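Local structure of fatty-acid-binding protein 1 (Arabidopsis thaliana, 4DOO) at residues Val5-Thr10 with Leu25-Arg30; Phe12-Ser17 with Thr88-Ile93; Ser144-Thr149 with Leu156-Glu161. The protein binds fatty acids, preferring saturated ones, through its chalcone-isomerase-like domain, and may take part in alpha-linolenic acid metabolism in the chloroplast. One frame throughout, in Å; residues are numbered along the deposited sequence.

Contact 1 of 3, residues Val5-Thr10 with Leu25-Arg30; sequences VVEPKT and LGVGLR. With DAO (lauric acid), chain C.
L29 drives its CD2 methyl against the carboxylate of E7, with CD2 3.3 Å from OE2 and the side chains roughly perpendicular. The same methyl meets T10 CG2 tip to tip at 3.6 Å, while L29 CD1 rests on the CD methylene of the extended K9 chain, whose NZ forms a salt bridge with D41. A bend at chi2 (-65°) turns the E7 carboxylate back onto its own loop: OE1 accepts from K9 N, and OE2 is gripped twice, by T10 N on its syn side at 2.6 Å and by T10 OG1 through the anti lone pair at 2.7 Å. These bonds hold the turn together; its side chains reach past strand 13-18, sheet neighbour of both, to strand 22-33 of the antiparallel chalcone-isomerase fold. T10 N and OG1 would probably lose their shared acceptor with an alanine in place of E7, and the turn could drift from L29. Beyond L29, R30 holds lauric acid by NE to O2 (2.7 Å) and NH2 to O1 (2.8 Å), both at 178°; Y43 and S110 complete the grip. V27 CG1 packs on E7 CB and CG (3.8 Å), but toward solvent its CG2 faces V5 CG1 only at 4.3 Å.

Contact 2 of 3, residues Phe12-Ser17 with Thr88-Ile93; sequences FSFPAS and TIRLQI
The carbonyl oxygen of S13 is gripped from two quarters: Q92 NE2 donates to S13 O at 2.8 Å (162° at the hydrogen), and a water that also accepts from R90 NH1 donates to the same oxygen. The amide approaches from above the S13 carbonyl plane, yet the oxygen lies almost in the plane of the amide. A second water takes the S13 N-H and donates to Q92 OE1 at 2.8 Å, so both ends of the amide are tied to one residue and its rotation is largely fixed. That pose sets Q92 NE2 3.1 Å above the F14 ring, over its centre, with ring and amide planes 66° apart. R90 O meets the edge of the same ring, 3.4 Å from F14 CE1. Strands 13-18 and 87-93 are not partners in the sheet, since strands 22-33 and 39-50 stand between them; the chain directions are nearly antiparallel, and long side chains on one face span the gap. F14 fills it by resting on V27 and A44 of the intervening strands. Next along, the F12 ring turns its edge to strand 87-93, with CD1 3.5 Å from Q92 CB and CE1 3.2 Å from I93 O. The R90 methylenes CG and CD run along the F14 ring, and a bend at chi3 (-64°) then turns the guanidinium toward P15, whose CD lies 3.5 Å from R90 NH1, oblique to the group. R90 NE goes to D147 in a salt bridge.

Contact 3 of 3, residues Ser144-Thr149 with Leu156-Glu161; sequences STIDLT and LSVAIE
V158 faces L148 directly across the hairpin and reaches I146 on the diagonal. Its CG1, anti to the backbone N (chi1 -178°), leans to I146 CG2 at 4.0 Å but also borders L148 CD2, while V158 CG2 meets L148 CD2 at 3.8 Å; in both pairs the branches run alongside each other in a common direction. L148 extends this apolar face into the lauric acid pocket, where it touches the ligand, while V158 and I160 pack on F134. The other face is smaller and more polar. There T149 turns OG1 to the position between its backbone N and carbonyl carbon, which brings OG1 to 3.4 Å from S157 CB; the two hydroxyls both find hydrogen-bond partners in the carboxylate of D151. Beneath the side chains, strands 145-151 and 155-160 form an antiparallel beta hairpin. D147 with A159 and T149 with S157 are hydrogen-bonded pairs, D147 N reaching A159 O at 2.8 Å, and I146-I160 and L148-V158 are the non-hydrogen-bonded pairs that alternate with them. The D147 carboxylate leads away from strand 155-160, toward R90 of strand 87-93. Where the strands end, E161 N still bonds to T145 O at 2.8 Å, and the E161 side chain folds back at chi2 (-68°) so that OE1 accepts from T145 N at 3.0 Å. That N-H arrives well above the carboxylate plane, 63° out of it. A water accepting from T145 OG1 also donates to E161 OE1.

In the fold
All three contacts belong to one antiparallel sheet but cohere differently. Contact 3 joins neighbouring strands through regular backbone bonds, with an apolar face at the ligand and a polar one behind. Contacts 1 and 2 have no backbone bond between their segments: contact 1 rests on van der Waals contact of L29 with a carboxylate and aliphatic chains of a self-bonded turn, contact 2 on an amide, aromatic rings and waters reaching over two intervening strands. All are partly buried; contacts 1 and 3 include exposed residues, contact 2 none. Strand 13-18 pairs with strand 5-6, linking contacts 1 and 2, and strand 87-93 with strand 145-151, linking contacts 2 and 3. Segments 25-30 and 144-149 supply R30 and L148 to the lauric acid pocket.

Contact 1 of 3, residues Val5-Thr10 with Leu25-Arg30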
loop_
_atom_site.group_PDB
_atom_site.type_symbol
_atom_site.label_atom_id
_atom_site.label_comp_id
_atom_site.label_asym_id
_atom_site.label_seq_id
_atom_site.Cartn_x
_atom_site.Cartn_y
_atom_site.Cartn_z
ATOM N N VAL A 5 2.173 -15.931 4.807
ATOM C CA VAL A 5 2.628 -15.993 3.429
ATOM C C VAL A 5 4.052 -15.454 3.393
ATOM O O VAL A 5 4.328 -14.359 3.879
ATOM C CB VAL A 5 1.737 -15.141 2.505
ATOM C CG1 VAL A 5 2.262 -15.192 1.082
ATOM C CG2 VAL A 5 0.300 -15.651 2.561
ATOM N N VAL A 6 4.958 -16.233 2.819
ATOM C CA VAL A 6 6.351 -15.826 2.746
ATOM C C VAL A 6 6.714 -15.245 1.394
ATOM O O VAL A 6 6.375 -15.810 0.355
ATOM C CB VAL A 6 7.290 -17.019 3.017
ATOM C CG1 VAL A 6 8.744 -16.576 2.907
ATOM C CG2 VAL A 6 7.011 -17.597 4.388
ATOM N N GLU A 7 7.394 -14.105 1.406
ATOM C CA GLU A 7 7.839 -13.499 0.164
ATOM C C GLU A 7 9.118 -14.291 -0.104
ATOM O O GLU A 7 10.102 -14.161 0.622
ATOM C CB GLU A 7 8.139 -12.015 0.373
ATOM C CG GLU A 7 8.385 -11.235 -0.900
ATOM C CD GLU A 7 9.633 -11.683 -1.629
ATOM O OE1 GLU A 7 9.508 -12.250 -2.735
ATOM O OE2 GLU A 7 10.741 -11.468 -1.091
ATOM N N PRO A 8 9.112 -15.136 -1.147
ATOM C CA PRO A 8 10.252 -15.978 -1.524
ATOM C C PRO A 8 11.642 -15.354 -1.616
ATOM O O PRO A 8 12.570 -15.817 -0.952
ATOM C CB PRO A 8 9.801 -16.595 -2.853
ATOM C CG PRO A 8 8.860 -15.575 -3.405
ATOM C CD PRO A 8 8.070 -15.184 -2.187
ATOM N N LYS A 9 11.794 -14.316 -2.431
ATOM C CA LYS A 9 13.100 -13.696 -2.605
ATOM C C LYS A 9 13.775 -13.214 -1.330
ATOM O O LYS A 9 14.983 -13.375 -1.175
ATOM C CB LYS A 9 13.028 -12.529 -3.592
ATOM C CG LYS A 9 14.406 -11.971 -3.931
ATOM C CD LYS A 9 14.361 -10.895 -4.996
ATOM C CE LYS A 9 15.770 -10.480 -5.399
ATOM N NZ LYS A 9 15.765 -9.338 -6.354
ATOM N N THR A 10 12.999 -12.629 -0.421
ATOM C CA THR A 10 13.545 -12.104 0.830
ATOM C C THR A 10 13.355 -13.032 2.024
ATOM O O THR A 10 14.121 -12.980 2.982
ATOM C CB THR A 10 12.908 -10.745 1.189
ATOM O OG1 THR A 10 11.513 -10.930 1.446
ATOM C CG2 THR A 10 13.075 -9.760 0.048
ATOM N N LEU A 25 -3.984 -9.762 0.351
ATOM C CA LEU A 25 -4.347 -10.060 -1.031
ATOM C C LEU A 25 -3.167 -10.069 -2.000
ATOM O O LEU A 25 -3.243 -10.643 -3.089
ATOM C CB LEU A 25 -5.398 -9.060 -1.516
ATOM C CG LEU A 25 -6.677 -8.959 -0.678
ATOM C CD1 LEU A 25 -7.584 -7.904 -1.283
ATOM C CD2 LEU A 25 -7.388 -10.310 -0.631
ATOM N N GLY A 26 -2.074 -9.429 -1.616
ATOM C CA GLY A 26 -0.917 -9.400 -2.492
ATOM C C GLY A 26 0.363 -9.091 -1.746
ATOM O O GLY A 26 0.355 -8.340 -0.774
ATOM N N VAL A 27 1.463 -9.679 -2.204
ATOM C CA VAL A 27 2.767 -9.461 -1.589
ATOM C C VAL A 27 3.772 -9.128 -2.681
ATOM O O VAL A 27 3.826 -9.804 -3.706
ATOM C CB VAL A 27 3.230 -10.721 -0.828
ATOM C CG1 VAL A 27 4.670 -10.546 -0.342
ATOM C CG2 VAL A 27 2.306 -10.969 0.348
ATOM N N GLY A 28 4.568 -8.086 -2.459
ATOM C CA GLY A 28 5.549 -7.694 -3.453
ATOM C C GLY A 28 6.821 -7.096 -2.882
ATOM O O GLY A 28 7.024 -7.070 -1.664
ATOM N N LEU A 29 7.682 -6.615 -3.777
ATOM C CA LEU A 29 8.948 -6.005 -3.394
ATOM C C LEU A 29 9.080 -4.625 -4.023
ATOM O O LEU A 29 8.727 -4.427 -5.189
ATOM C CB LEU A 29 10.127 -6.870 -3.861
ATOM C CG LEU A 29 10.301 -8.279 -3.294
ATOM C CD1 LEU A 29 11.561 -8.900 -3.892
ATOM C CD2 LEU A 29 10.408 -8.224 -1.774
ATOM N N ARG A 30 9.577 -3.676 -3.238
ATOM C CA ARG A 30 9.803 -2.316 -3.702
ATOM C C ARG A 30 11.304 -2.271 -3.923
ATOM O O ARG A 30 12.083 -2.408 -2.975
ATOM C CB ARG A 30 9.390 -1.307 -2.625
ATOM C CG ARG A 30 9.307 0.156 -3.066
ATOM C CD ARG A 30 10.654 0.870 -3.095
ATOM N NE ARG A 30 10.463 2.321 -3.114
ATOM C CZ ARG A 30 11.119 3.158 -3.909
ATOM N NH1 ARG A 30 12.023 2.697 -4.763
ATOM N NH2 ARG A 30 10.864 4.461 -3.854
HETATM O O1 DAO C . 8.948 5.403 -2.008
HETATM O O2 DAO C . 8.610 3.315 -1.383
HETATM C C1 DAO C . 8.271 4.522 -1.424
HETATM C C2 DAO C . 6.997 4.937 -0.724
HETATM C C3 DAO C . 7.172 4.816 0.781
HETATM C C4 DAO C . 5.969 5.409 1.528
HETATM C C5 DAO C . 5.996 5.022 3.008
HETATM C C6 DAO C . 6.935 5.925 3.804
HETATM C C7 DAO C . 7.459 5.224 5.046
HETATM C C8 DAO C . 8.709 5.926 5.554
HETATM C C9 DAO C . 9.348 5.156 6.696
HETATM C C10 DAO C . 10.550 5.920 7.243
HETATM C C11 DAO C . 10.763 5.605 8.719
HETATM C C12 DAO C . 12.073 6.186 9.206
#

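Contact 2 of 3, residues Phe12-Ser17 with Thr88-Ile93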
loop_
_atom_site.group_PDB
_atom_site.type_symbol
_atom_site.label_atom_id
_atom_site.label_comp_id
_atom_site.label_asym_id
_atom_site.label_seq_id
_atom_site.Cartn_x
_atom_site.Cartn_y
_atom_site.Cartn_z
ATOM N N PHE A 12 10.822 -12.901 3.969
ATOM C CA PHE A 12 9.980 -12.229 4.960
ATOM C C PHE A 12 8.558 -12.779 4.965
ATOM O O PHE A 12 7.993 -13.086 3.916
ATOM C CB PHE A 12 9.967 -10.715 4.716
ATOM C CG PHE A 12 11.285 -10.044 5.012
ATOM C CD1 PHE A 12 11.335 -8.691 5.316
ATOM C CD2 PHE A 12 12.474 -10.768 4.998
ATOM C CE1 PHE A 12 12.546 -8.066 5.608
ATOM C CE2 PHE A 12 13.692 -10.152 5.288
ATOM C CZ PHE A 12 13.725 -8.798 5.595
ATOM N N SER A 13 7.987 -12.896 6.159
ATOM C CA SER A 13 6.649 -13.447 6.324
ATOM C C SER A 13 5.576 -12.408 6.639
ATOM O O SER A 13 5.820 -11.441 7.363
ATOM C CB SER A 13 6.675 -14.507 7.429
ATOM O OG SER A 13 5.393 -15.061 7.644
ATOM N N PHE A 14 4.391 -12.626 6.080
ATOM C CA PHE A 14 3.239 -11.750 6.285
ATOM C C PHE A 14 2.042 -12.594 6.712
ATOM O O PHE A 14 1.744 -13.614 6.095
ATOM C CB PHE A 14 2.872 -11.020 4.991
ATOM C CG PHE A 14 3.890 -10.016 4.547
ATOM C CD1 PHE A 14 3.766 -8.678 4.900
ATOM C CD2 PHE A 14 4.981 -10.409 3.772
ATOM C CE1 PHE A 14 4.713 -7.742 4.485
ATOM C CE2 PHE A 14 5.928 -9.481 3.357
ATOM C CZ PHE A 14 5.793 -8.146 3.713
ATOM N N PRO A 15 1.334 -12.173 7.771
ATOM C CA PRO A 15 0.171 -12.946 8.215
ATOM C C PRO A 15 -0.927 -12.927 7.153
ATOM O O PRO A 15 -1.109 -11.932 6.450
ATOM C CB PRO A 15 -0.241 -12.239 9.504
ATOM C CG PRO A 15 0.186 -10.813 9.265
ATOM C CD PRO A 15 1.547 -10.990 8.623
ATOM N N ALA A 16 -1.647 -14.036 7.035
ATOM C CA ALA A 16 -2.722 -14.166 6.053
ATOM C C ALA A 16 -3.842 -13.158 6.302
ATOM O O ALA A 16 -4.636 -12.859 5.405
ATOM C CB ALA A 16 -3.278 -15.587 6.080
ATOM N N SER A 17 -3.909 -12.641 7.523
ATOM C CA SER A 17 -4.927 -11.665 7.865
ATOM C C SER A 17 -4.511 -10.901 9.102
ATOM O O SER A 17 -3.626 -11.334 9.843
ATOM C CB SER A 17 -6.274 -12.353 8.115
ATOM O OG SER A 17 -6.217 -13.207 9.246
ATOM N N THR A 88 -4.576 -1.991 4.625
ATOM C CA THR A 88 -3.308 -1.885 5.329
ATOM C C THR A 88 -2.193 -2.264 4.369
ATOM O O THR A 88 -2.323 -3.220 3.599
ATOM C CB THR A 88 -3.225 -2.842 6.546
ATOM O OG1 THR A 88 -4.166 -2.441 7.545
ATOM C CG2 THR A 88 -1.820 -2.807 7.159
ATOM N N ILE A 89 -1.119 -1.484 4.398
ATOM C CA ILE A 89 0.059 -1.764 3.590
ATOM C C ILE A 89 1.145 -1.991 4.636
ATOM O O ILE A 89 1.529 -1.062 5.342
ATOM C CB ILE A 89 0.489 -0.561 2.710
ATOM C CG1 ILE A 89 -0.625 -0.184 1.732
ATOM C CG2 ILE A 89 1.768 -0.911 1.952
ATOM C CD1 ILE A 89 -1.015 -1.302 0.790
ATOM N N ARG A 90 1.605 -3.228 4.772
ATOM C CA ARG A 90 2.658 -3.517 5.736
ATOM C C ARG A 90 3.997 -3.606 5.024
ATOM O O ARG A 90 4.165 -4.398 4.092
ATOM C CB ARG A 90 2.377 -4.828 6.475
ATOM C CG ARG A 90 3.564 -5.330 7.288
ATOM C CD ARG A 90 3.147 -6.442 8.235
ATOM N NE ARG A 90 2.198 -5.952 9.231
ATOM C CZ ARG A 90 1.701 -6.689 10.217
ATOM N NH1 ARG A 90 2.064 -7.960 10.346
ATOM N NH2 ARG A 90 0.842 -6.154 11.073
ATOM N N LEU A 91 4.942 -2.774 5.455
ATOM C CA LEU A 91 6.276 -2.754 4.870
ATOM C C LEU A 91 7.253 -3.387 5.845
ATOM O O LEU A 91 7.162 -3.158 7.049
ATOM C CB LEU A 91 6.750 -1.317 4.608
ATOM C CG LEU A 91 5.983 -0.372 3.689
ATOM C CD1 LEU A 91 4.710 0.087 4.372
ATOM C CD2 LEU A 91 6.863 0.826 3.362
ATOM N N GLN A 92 8.179 -4.183 5.320
ATOM C CA GLN A 92 9.221 -4.807 6.132
ATOM C C GLN A 92 10.533 -4.502 5.423
ATOM O O GLN A 92 10.769 -4.968 4.302
ATOM C CB GLN A 92 9.004 -6.318 6.247
ATOM C CG GLN A 92 7.798 -6.691 7.095
ATOM C CD GLN A 92 7.700 -8.181 7.330
ATOM O OE1 GLN A 92 8.569 -8.776 7.967
ATOM N NE2 GLN A 92 6.646 -8.794 6.811
ATOM N N ILE A 93 11.375 -3.705 6.075
ATOM C CA ILE A 93 12.647 -3.281 5.501
ATOM C C ILE A 93 13.612 -4.422 5.217
ATOM O O ILE A 93 13.948 -5.200 6.109
ATOM C CB ILE A 93 13.346 -2.237 6.419
ATOM C CG1 ILE A 93 12.386 -1.080 6.712
ATOM C CG2 ILE A 93 14.617 -1.707 5.755
ATOM C CD1 ILE A 93 11.863 -0.373 5.473
HETATM O O HOH W 1 9.264 -11.485 8.308
HETATM O O HOH W 2 4.593 -9.431 9.274
#

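Contact 3 of 3, residues Ser144-Thr149 with Leu156-Glu161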
loop_
_atom_site.group_PDB
_atom_site.type_symbol
_atom_site.label_atom_id
_atom_site.label_comp_id
_atom_site.label_asym_id
_atom_site.label_seq_id
_atom_site.Cartn_x
_atom_site.Cartn_y
_atom_site.Cartn_z
ATOM N N SER A 144 12.694 -3.746 10.110
ATOM C CA SER A 144 11.769 -2.790 10.723
ATOM C C SER A 144 10.436 -2.985 10.006
ATOM O O SER A 144 10.417 -3.280 8.811
ATOM C CB SER A 144 12.237 -1.344 10.509
ATOM O OG SER A 144 13.493 -1.102 11.119
ATOM N N THR A 145 9.331 -2.834 10.729
ATOM C CA THR A 145 8.006 -2.995 10.134
ATOM C C THR A 145 7.212 -1.698 10.241
ATOM O O THR A 145 7.108 -1.110 11.319
ATOM C CB THR A 145 7.193 -4.111 10.835
ATOM O OG1 THR A 145 7.843 -5.374 10.648
ATOM C CG2 THR A 145 5.787 -4.189 10.263
ATOM N N ILE A 146 6.663 -1.249 9.118
ATOM C CA ILE A 146 5.860 -0.032 9.093
ATOM C C ILE A 146 4.494 -0.393 8.545
ATOM O O ILE A 146 4.389 -1.059 7.514
ATOM C CB ILE A 146 6.465 1.055 8.175
ATOM C CG1 ILE A 146 7.867 1.441 8.653
ATOM C CG2 ILE A 146 5.556 2.279 8.149
ATOM C CD1 ILE A 146 8.936 0.421 8.310
ATOM N N ASP A 147 3.449 0.043 9.239
ATOM C CA ASP A 147 2.087 -0.228 8.807
ATOM C C ASP A 147 1.370 1.049 8.396
ATOM O O ASP A 147 1.157 1.944 9.220
ATOM C CB ASP A 147 1.296 -0.911 9.927
ATOM C CG ASP A 147 1.464 -2.414 9.929
ATOM O OD1 ASP A 147 2.219 -2.936 9.079
ATOM O OD2 ASP A 147 0.834 -3.079 10.780
ATOM N N LEU A 148 1.014 1.135 7.118
ATOM C CA LEU A 148 0.285 2.285 6.600
ATOM C C LEU A 148 -1.155 1.813 6.488
ATOM O O LEU A 148 -1.444 0.844 5.784
ATOM C CB LEU A 148 0.795 2.681 5.210
ATOM C CG LEU A 148 2.296 2.897 5.003
ATOM C CD1 LEU A 148 2.568 3.146 3.521
ATOM C CD2 LEU A 148 2.775 4.065 5.843
ATOM N N THR A 149 -2.069 2.475 7.182
ATOM C CA THR A 149 -3.454 2.042 7.103
ATOM C C THR A 149 -4.433 3.117 6.663
ATOM O O THR A 149 -4.293 4.293 6.999
ATOM C CB THR A 149 -3.943 1.467 8.448
ATOM O OG1 THR A 149 -3.935 2.494 9.444
ATOM C CG2 THR A 149 -3.042 0.324 8.894
ATOM N N LEU A 156 -5.406 8.465 6.874
ATOM C CA LEU A 156 -4.171 7.694 6.756
ATOM C C LEU A 156 -3.446 7.623 8.092
ATOM O O LEU A 156 -3.036 8.646 8.632
ATOM C CB LEU A 156 -3.237 8.328 5.727
ATOM C CG LEU A 156 -1.899 7.592 5.606
ATOM C CD1 LEU A 156 -2.061 6.415 4.662
ATOM C CD2 LEU A 156 -0.829 8.538 5.100
ATOM N N SER A 157 -3.285 6.416 8.621
ATOM C CA SER A 157 -2.589 6.236 9.887
ATOM C C SER A 157 -1.310 5.441 9.683
ATOM O O SER A 157 -1.261 4.533 8.851
ATOM C CB SER A 157 -3.488 5.519 10.893
ATOM O OG SER A 157 -4.633 6.300 11.184
ATOM N N VAL A 158 -0.283 5.785 10.448
ATOM C CA VAL A 158 1.006 5.114 10.351
ATOM C C VAL A 158 1.493 4.592 11.695
ATOM O O VAL A 158 1.446 5.294 12.707
ATOM C CB VAL A 158 2.094 6.063 9.800
ATOM C CG1 VAL A 158 3.421 5.312 9.671
ATOM C CG2 VAL A 158 1.659 6.631 8.458
ATOM N N ALA A 159 1.966 3.352 11.690
ATOM C CA ALA A 159 2.500 2.724 12.884
ATOM C C ALA A 159 3.873 2.166 12.533
ATOM O O ALA A 159 4.055 1.551 11.476
ATOM C CB ALA A 159 1.579 1.613 13.353
ATOM N N ILE A 160 4.841 2.400 13.411
ATOM C CA ILE A 160 6.203 1.923 13.201
ATOM C C ILE A 160 6.563 0.978 14.342
ATOM O O ILE A 160 6.444 1.331 15.518
ATOM C CB ILE A 160 7.198 3.108 13.147
ATOM C CG1 ILE A 160 6.843 4.020 11.970
ATOM C CG2 ILE A 160 8.623 2.597 12.992
ATOM C CD1 ILE A 160 7.736 5.241 11.837
ATOM N N GLU A 161 6.984 -0.232 13.982
ATOM C CA GLU A 161 7.343 -1.262 14.951
ATOM C C GLU A 161 6.224 -1.473 15.969
ATOM O O GLU A 161 6.476 -1.706 17.151
ATOM C CB GLU A 161 8.655 -0.901 15.659
ATOM C CG GLU A 161 9.884 -0.927 14.747
ATOM C CD GLU A 161 10.250 -2.328 14.264
ATOM O OE1 GLU A 161 9.388 -3.018 13.680
ATOM O OE2 GLU A 161 11.411 -2.741 14.465
HETATM O O HOH W 3 9.378 -5.596 12.637
#